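Local atomic coordinates of putative metal binding protein (Coccidioides immitis, PDB entry 3CVG), a protein that probably binds a metal ion or other small ligand as a periplasmic solute-binding protein of two-lobed fold. Residues 104-115 against 217-227. Sequence-based numbering, arbitrary orientation.
Sequences RDHFMLIGPPSN and DQMVIYKKGTN
A classic beta bulge interrupts the antiparallel pairing of strand 100-111, the long strand of this periplasmic-binding-protein-like fold, with strand 220-224. Y222 and K223 both face L109, whose carbonyl oxygen takes two N-H groups: Y222 N at 2.9 Å and the longer K223 N. L109 N in turn donates to K223 O; beyond the bulge G111 exchanges two bonds with V220, and on the other side G225 N donates to F107 O. The extra residue turns the Y222 side chain toward strand 100-111, where its ring lies edge-on to the backbone of I110 and G111. CG stands anti to the carbonyl carbon (chi1 -69°), and the ring runs along to the type I turn P112-N115. There OH donates to P112 O (2.8 Å), tilted from the carbonyl plane, while N115 N reaches the same oxygen from the opposite face, closing the turn. The N115 amide lies obliquely by the ring, its plane 33° from it, and its OD1 is held by Y200 OH and L119 N.

On the sheet face bearing M108, I110 and I221, selenomethionine M108 bends at chi3 and presses CE on I221 CG1, a tight 3.4 Å, while CE of selenomethionine M219 meets I110 CG2 at 3.7 Å. Beyond G225, between these two segments, pairing gives way to side-chain contacts; the F107 side chain, whose end leads away from 217-227, lies about 5 Å from a bound calcium ion. R104 NH2 bonds P281 O, and a water links its NH1 to N227 O. N227 OD1 sits over one guanidinium face of R104 and accepts a hydrogen bond from H106 NE2 at 2.9 Å, nearly in the imidazole plane but 54° out of its own carbonyl plane.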
loop_
_atom_site.group_PDB
_atom_site.type_symbol
_atom_site.label_atom_id
_atom_site.label_comp_id
_atom_site.label_asym_id
_atom_site.label_seq_id
_atom_site.Cartn_x
_atom_site.Cartn_y
_atom_site.Cartn_z
ATOM N N ARG A 104 9.315 -1.371 -1.702
ATOM C CA ARG A 104 8.810 -1.414 -0.336
ATOM C C ARG A 104 8.114 -0.112 0.062
ATOM O O ARG A 104 8.715 0.968 0.046
ATOM C CB ARG A 104 9.960 -1.729 0.637
ATOM C CG ARG A 104 10.453 -3.194 0.564
ATOM C CD ARG A 104 11.731 -3.454 1.393
ATOM N NE ARG A 104 12.918 -2.832 0.796
ATOM C CZ ARG A 104 14.162 -2.971 1.257
ATOM N NH1 ARG A 104 14.409 -3.713 2.331
ATOM N NH2 ARG A 104 15.169 -2.359 0.644
ATOM N N ASP A 105 6.832 -0.231 0.395
ATOM C CA ASP A 105 6.035 0.908 0.826
ATOM C C ASP A 105 5.967 0.809 2.348
ATOM O O ASP A 105 6.397 -0.193 2.925
ATOM C CB ASP A 105 4.640 0.833 0.195
ATOM C CG ASP A 105 3.743 1.996 0.604
ATOM O OD1 ASP A 105 4.268 3.080 0.938
ATOM O OD2 ASP A 105 2.505 1.826 0.569
ATOM N N HIS A 106 5.442 1.833 3.011
ATOM C CA HIS A 106 5.382 1.799 4.465
ATOM C C HIS A 106 4.078 2.352 5.030
ATOM O O HIS A 106 3.563 3.363 4.556
ATOM C CB HIS A 106 6.565 2.576 5.056
ATOM C CG HIS A 106 7.891 2.199 4.463
ATOM N ND1 HIS A 106 8.362 2.743 3.288
ATOM C CD2 HIS A 106 8.811 1.280 4.849
ATOM C CE1 HIS A 106 9.514 2.177 2.973
ATOM N NE2 HIS A 106 9.807 1.285 3.902
ATOM N N PHE A 107 3.542 1.664 6.034
ATOM C CA PHE A 107 2.318 2.101 6.703
ATOM C C PHE A 107 2.762 2.922 7.921
ATOM O O PHE A 107 3.924 2.852 8.336
ATOM C CB PHE A 107 1.509 0.889 7.203
ATOM C CG PHE A 107 0.806 0.112 6.109
ATOM C CD1 PHE A 107 -0.266 0.665 5.418
ATOM C CD2 PHE A 107 1.197 -1.194 5.803
ATOM C CE1 PHE A 107 -0.949 -0.070 4.439
ATOM C CE2 PHE A 107 0.525 -1.936 4.827
ATOM C CZ PHE A 107 -0.552 -1.370 4.144
HETATM N N MSE A 108 1.850 3.708 8.482
HETATM C CA MSE A 108 2.158 4.474 9.682
HETATM C C MSE A 108 0.916 4.657 10.547
HETATM O O MSE A 108 -0.210 4.719 10.036
HETATM C CB MSE A 108 2.780 5.848 9.352
HETATM C CG MSE A 108 2.346 6.517 8.047
HETATM SE SE MSE A 108 3.404 8.155 7.664
HETATM C CE MSE A 108 2.508 9.405 8.832
ATOM N N LEU A 109 1.124 4.686 11.860
ATOM C CA LEU A 109 0.034 4.913 12.803
ATOM C C LEU A 109 0.175 6.369 13.209
ATOM O O LEU A 109 1.224 6.784 13.707
ATOM C CB LEU A 109 0.174 4.028 14.040
ATOM C CG LEU A 109 -0.869 4.295 15.127
ATOM C CD1 LEU A 109 -2.272 3.939 14.605
ATOM C CD2 LEU A 109 -0.523 3.489 16.370
ATOM N N ILE A 110 -0.864 7.155 12.960
ATOM C CA ILE A 110 -0.825 8.563 13.313
ATOM C C ILE A 110 -2.017 8.868 14.221
ATOM O O ILE A 110 -2.996 8.121 14.246
ATOM C CB ILE A 110 -0.851 9.442 12.039
ATOM C CG1 ILE A 110 -2.199 9.319 11.321
ATOM C CG2 ILE A 110 0.258 9.003 11.084
ATOM C CD1 ILE A 110 -3.247 10.308 11.806
ATOM N N GLY A 111 -1.923 9.956 14.980
ATOM C CA GLY A 111 -3.005 10.325 15.877
ATOM C C GLY A 111 -2.922 11.794 16.256
ATOM O O GLY A 111 -1.979 12.485 15.863
ATOM N N PRO A 112 -3.893 12.306 17.027
ATOM C CA PRO A 112 -3.886 13.714 17.430
ATOM C C PRO A 112 -2.780 14.076 18.420
ATOM O O PRO A 112 -2.315 13.236 19.189
ATOM C CB PRO A 112 -5.279 13.902 18.027
ATOM C CG PRO A 112 -5.533 12.586 18.678
ATOM C CD PRO A 112 -5.031 11.588 17.636
ATOM N N PRO A 113 -2.339 15.343 18.403
ATOM C CA PRO A 113 -1.290 15.829 19.302
ATOM C C PRO A 113 -1.644 15.612 20.776
ATOM O O PRO A 113 -0.764 15.417 21.603
ATOM C CB PRO A 113 -1.194 17.312 18.946
ATOM C CG PRO A 113 -1.513 17.318 17.490
ATOM C CD PRO A 113 -2.681 16.362 17.395
ATOM N N SER A 114 -2.933 15.638 21.100
ATOM C CA SER A 114 -3.370 15.444 22.485
ATOM C C SER A 114 -3.051 14.046 23.005
ATOM O O SER A 114 -2.988 13.829 24.214
ATOM C CB SER A 114 -4.872 15.717 22.618
ATOM O OG SER A 114 -5.615 14.972 21.668
ATOM N N ASN A 115 -2.873 13.097 22.088
ATOM C CA ASN A 115 -2.524 11.730 22.447
ATOM C C ASN A 115 -3.315 11.191 23.645
ATOM O O ASN A 115 -2.739 10.828 24.671
ATOM C CB ASN A 115 -1.010 11.672 22.724
ATOM C CG ASN A 115 -0.476 10.256 22.817
ATOM O OD1 ASN A 115 -1.104 9.304 22.348
ATOM N ND2 ASN A 115 0.710 10.112 23.409
ATOM N N ASP A 217 0.663 19.224 10.907
ATOM C CA ASP A 217 0.983 19.820 12.197
ATOM C C ASP A 217 -0.128 19.554 13.209
ATOM O O ASP A 217 0.044 19.767 14.406
ATOM C CB ASP A 217 1.192 21.326 12.046
ATOM C CG ASP A 217 2.563 21.670 11.518
ATOM O OD1 ASP A 217 3.559 21.361 12.207
ATOM O OD2 ASP A 217 2.651 22.248 10.415
ATOM N N GLN A 218 -1.268 19.083 12.718
ATOM C CA GLN A 218 -2.414 18.780 13.570
ATOM C C GLN A 218 -2.456 17.283 13.888
ATOM O O GLN A 218 -3.458 16.757 14.384
ATOM C CB GLN A 218 -3.701 19.225 12.865
ATOM C CG GLN A 218 -3.810 20.747 12.724
ATOM C CD GLN A 218 -4.914 21.180 11.780
ATOM O OE1 GLN A 218 -6.042 20.690 11.860
ATOM N NE2 GLN A 218 -4.601 22.114 10.889
HETATM N N MSE A 219 -1.352 16.602 13.604
HETATM C CA MSE A 219 -1.243 15.173 13.863
HETATM C C MSE A 219 0.185 14.800 14.248
HETATM O O MSE A 219 1.123 15.572 14.031
HETATM C CB MSE A 219 -1.676 14.358 12.632
HETATM C CG MSE A 219 -1.007 14.775 11.322
HETATM SE SE MSE A 219 -0.646 13.247 10.154
HETATM C CE MSE A 219 0.952 12.643 11.035
ATOM N N VAL A 220 0.337 13.609 14.815
ATOM C CA VAL A 220 1.628 13.099 15.249
ATOM C C VAL A 220 1.855 11.696 14.691
ATOM O O VAL A 220 0.929 10.892 14.646
ATOM C CB VAL A 220 1.697 13.017 16.803
ATOM C CG1 VAL A 220 2.924 12.240 17.229
ATOM C CG2 VAL A 220 1.713 14.427 17.410
ATOM N N ILE A 221 3.082 11.407 14.264
ATOM C CA ILE A 221 3.405 10.077 13.743
ATOM C C ILE A 221 3.858 9.248 14.932
ATOM O O ILE A 221 4.940 9.476 15.469
ATOM C CB ILE A 221 4.561 10.122 12.706
ATOM C CG1 ILE A 221 4.121 10.906 11.475
ATOM C CG2 ILE A 221 4.987 8.692 12.314
ATOM C CD1 ILE A 221 5.259 11.218 10.501
ATOM N N TYR A 222 3.033 8.296 15.356
ATOM C CA TYR A 222 3.386 7.460 16.496
ATOM C C TYR A 222 4.230 6.253 16.106
ATOM O O TYR A 222 4.947 5.698 16.932
ATOM C CB TYR A 222 2.116 7.025 17.238
ATOM C CG TYR A 222 1.448 8.184 17.941
ATOM C CD1 TYR A 222 2.011 8.736 19.092
ATOM C CD2 TYR A 222 0.300 8.780 17.417
ATOM C CE1 TYR A 222 1.461 9.856 19.699
ATOM C CE2 TYR A 222 -0.261 9.909 18.021
ATOM C CZ TYR A 222 0.330 10.439 19.162
ATOM O OH TYR A 222 -0.183 11.575 19.745
ATOM N N LYS A 223 4.154 5.849 14.843
ATOM C CA LYS A 223 4.939 4.715 14.381
ATOM C C LYS A 223 4.942 4.679 12.869
ATOM O O LYS A 223 3.889 4.743 12.241
ATOM C CB LYS A 223 4.363 3.400 14.919
ATOM C CG LYS A 223 5.203 2.165 14.588
ATOM C CD LYS A 223 6.590 2.231 15.221
ATOM C CE LYS A 223 7.406 0.966 14.936
ATOM N NZ LYS A 223 7.676 0.720 13.467
ATOM N N LYS A 224 6.141 4.591 12.298
ATOM C CA LYS A 224 6.323 4.530 10.855
ATOM C C LYS A 224 7.022 3.218 10.542
ATOM O O LYS A 224 7.987 2.845 11.216
ATOM C CB LYS A 224 7.190 5.697 10.365
ATOM C CG LYS A 224 7.320 5.759 8.847
ATOM C CD LYS A 224 8.359 6.788 8.410
ATOM C CE LYS A 224 8.337 6.989 6.900
ATOM N NZ LYS A 224 9.336 8.009 6.453
ATOM N N GLY A 225 6.536 2.513 9.528
ATOM C CA GLY A 225 7.141 1.245 9.171
ATOM C C GLY A 225 8.579 1.385 8.694
ATOM O O GLY A 225 8.922 2.354 8.022
ATOM N N THR A 226 9.419 0.424 9.063
ATOM C CA THR A 226 10.819 0.424 8.641
ATOM C C THR A 226 10.928 -0.596 7.520
ATOM O O THR A 226 9.919 -1.132 7.066
ATOM C CB THR A 226 11.774 -0.023 9.776
ATOM O OG1 THR A 226 11.488 -1.376 10.139
ATOM C CG2 THR A 226 11.622 0.867 10.991
ATOM N N ASN A 227 12.148 -0.873 7.069
ATOM C CA ASN A 227 12.333 -1.860 6.014
ATOM C C ASN A 227 12.671 -3.234 6.564
ATOM O O ASN A 227 12.954 -4.155 5.802
ATOM C CB ASN A 227 13.420 -1.412 5.031
ATOM C CG ASN A 227 12.943 -0.315 4.111
ATOM O OD1 ASN A 227 11.988 -0.496 3.358
ATOM N ND2 ASN A 227 13.595 0.832 4.172
HETATM O O HOH W 1 12.845 -5.782 3.703
#